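Long-range contact in Lmo2184 protein (Listeria monocytogenes serovar 1/2a, PDB 5JOQ), which probably binds heme as the lipid-anchored substrate-binding component of an iron-uptake ABC transporter: residues K166-I171 with G196-I201. Numbering follows the deposited sequence.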
loop_
_atom_site.group_PDB
_atom_site.type_symbol
_atom_site.label_atom_id
_atom_site.label_comp_id
_atom_site.label_asym_id
_atom_site.label_seq_id
_atom_site.Cartn_x
_atom_site.Cartn_y
_atom_site.Cartn_z
ATOM N N LYS A 166 -11.749 -25.476 -22.316
ATOM C CA LYS A 166 -10.871 -24.422 -21.811
ATOM C C LYS A 166 -11.584 -23.084 -21.819
ATOM O O LYS A 166 -12.184 -22.723 -22.840
ATOM C CB LYS A 166 -9.612 -24.333 -22.666
ATOM C CG LYS A 166 -8.813 -25.683 -22.708
ATOM C CD LYS A 166 -8.538 -26.235 -21.289
ATOM C CE LYS A 166 -7.456 -27.342 -21.322
ATOM N NZ LYS A 166 -7.838 -28.542 -22.166
ATOM N N PRO A 167 -11.500 -22.325 -20.743
ATOM C CA PRO A 167 -12.101 -20.992 -20.740
ATOM C C PRO A 167 -11.170 -19.941 -21.354
ATOM O O PRO A 167 -9.978 -20.129 -21.327
ATOM C CB PRO A 167 -12.226 -20.689 -19.261
ATOM C CG PRO A 167 -11.039 -21.348 -18.675
ATOM C CD PRO A 167 -10.806 -22.587 -19.475
ATOM N N THR A 168 -11.712 -18.859 -21.887
ATOM C CA THR A 168 -10.895 -17.774 -22.387
ATOM C C THR A 168 -10.648 -16.883 -21.145
ATOM O O THR A 168 -11.524 -16.734 -20.314
ATOM C CB THR A 168 -11.586 -16.986 -23.501
ATOM O OG1 THR A 168 -12.851 -16.543 -23.033
ATOM C CG2 THR A 168 -11.771 -17.856 -24.741
ATOM N N VAL A 169 -9.463 -16.310 -21.033
ATOM C CA VAL A 169 -9.108 -15.505 -19.886
ATOM C C VAL A 169 -8.480 -14.151 -20.193
ATOM O O VAL A 169 -7.664 -14.040 -21.070
ATOM C CB VAL A 169 -8.098 -16.270 -18.991
ATOM C CG1 VAL A 169 -7.796 -15.511 -17.711
ATOM C CG2 VAL A 169 -8.559 -17.692 -18.726
ATOM N N LEU A 170 -8.871 -13.141 -19.431
ATOM C CA LEU A 170 -8.284 -11.823 -19.549
ATOM C C LEU A 170 -7.527 -11.602 -18.236
ATOM O O LEU A 170 -8.091 -11.741 -17.170
ATOM C CB LEU A 170 -9.331 -10.747 -19.759
ATOM C CG LEU A 170 -8.877 -9.319 -19.488
ATOM C CD1 LEU A 170 -7.667 -8.976 -20.328
ATOM C CD2 LEU A 170 -9.993 -8.326 -19.723
ATOM N N ILE A 171 -6.252 -11.267 -18.340
ATOM C CA ILE A 171 -5.410 -11.049 -17.176
ATOM C C ILE A 171 -5.051 -9.555 -17.051
ATOM O O ILE A 171 -4.490 -8.981 -17.962
ATOM C CB ILE A 171 -4.102 -11.858 -17.236
ATOM C CG1 ILE A 171 -4.340 -13.321 -17.566
ATOM C CG2 ILE A 171 -3.338 -11.766 -15.930
ATOM C CD1 ILE A 171 -3.099 -14.029 -18.022
ATOM N N GLY A 196 -4.255 -24.376 -18.744
ATOM C CA GLY A 196 -5.197 -24.653 -19.808
ATOM C C GLY A 196 -6.008 -23.454 -20.259
ATOM O O GLY A 196 -6.738 -23.568 -21.246
ATOM N N GLY A 197 -5.875 -22.309 -19.594
ATOM C CA GLY A 197 -6.618 -21.128 -20.008
ATOM C C GLY A 197 -6.144 -20.615 -21.361
ATOM O O GLY A 197 -4.976 -20.696 -21.696
ATOM N N GLU A 198 -7.075 -20.053 -22.142
ATOM C CA GLU A 198 -6.776 -19.428 -23.432
ATOM C C GLU A 198 -6.815 -17.903 -23.285
ATOM O O GLU A 198 -7.888 -17.314 -23.152
ATOM C CB GLU A 198 -7.780 -19.895 -24.491
ATOM C CG GLU A 198 -7.624 -19.202 -25.828
ATOM C CD GLU A 198 -8.733 -19.588 -26.830
ATOM O OE1 GLU A 198 -9.377 -20.658 -26.658
ATOM O OE2 GLU A 198 -8.964 -18.810 -27.778
ATOM N N ASN A 199 -5.645 -17.261 -23.338
ATOM C CA ASN A 199 -5.559 -15.809 -23.166
ATOM C C ASN A 199 -6.351 -15.155 -24.291
ATOM O O ASN A 199 -6.248 -15.571 -25.453
ATOM C CB ASN A 199 -4.080 -15.387 -23.220
ATOM C CG ASN A 199 -3.823 -14.039 -22.552
ATOM O OD1 ASN A 199 -4.534 -13.069 -22.810
ATOM N ND2 ASN A 199 -2.826 -13.988 -21.678
ATOM N N VAL A 200 -7.161 -14.141 -23.967
ATOM C CA VAL A 200 -7.852 -13.446 -25.048
ATOM C C VAL A 200 -6.879 -12.682 -25.929
ATOM O O VAL A 200 -7.246 -12.306 -27.044
ATOM C CB VAL A 200 -8.940 -12.462 -24.548
ATOM C CG1 VAL A 200 -10.126 -13.227 -24.005
ATOM C CG2 VAL A 200 -8.367 -11.452 -23.507
ATOM N N ILE A 201 -5.672 -12.400 -25.448
ATOM C CA ILE A 201 -4.648 -11.692 -26.226
ATOM C C ILE A 201 -3.746 -12.721 -26.854
ATOM O O ILE A 201 -3.225 -13.596 -26.159
ATOM C CB ILE A 201 -3.810 -10.729 -25.352
ATOM C CG1 ILE A 201 -4.699 -9.702 -24.701
ATOM C CG2 ILE A 201 -2.801 -10.003 -26.215
ATOM C CD1 ILE A 201 -5.489 -8.884 -25.722
HETATM O O HOH W 1 -4.776 -11.184 -20.763
#
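T168 pairs with E198 and V169 with N199 where the short strand 198-199 runs parallel to strand 168-173; T168 and E198 point to one face of the sheet, V169 and N199 to the other. Three backbone hydrogen bonds join them: E198 N comes nearly in line with the P167 C=O (3.0 Å to O), V169 N sits above the E198 carbonyl plane (42° out of it, 2.8 Å to O), and V200 N reaches V169 O (2.9 Å). The pairing ends where N199 turns the chain: its OD1 accepts from I201 N (2.9 Å), an Asx turn, and from a water that accepts from I171 N. This bridge carries the link one step beyond the direct bonds, while N199 ND2 donates to V182 O.

Side-chain packing flanks the backbone. V200 CG2 makes an apolar contact with L170 CB (3.9 Å), and T168 CG2 runs alongside the extended E198 chain, 4.1 Å from E198 CD. At the other end K166, bent at chi2 (-52°) and again at chi4, curls over G196, with CD 3.2 Å from G196 O; its NZ turns away to K164 O.

G196, at positive phi, closes helix 187-194 in a Schellman motif and leads into strand 198-199. Strand 168-173 also pairs with parallel strand 223-227; V169 touches L287, and P167 Y288, of helix 276-288, while helix 213-219 packs on L170 and V200.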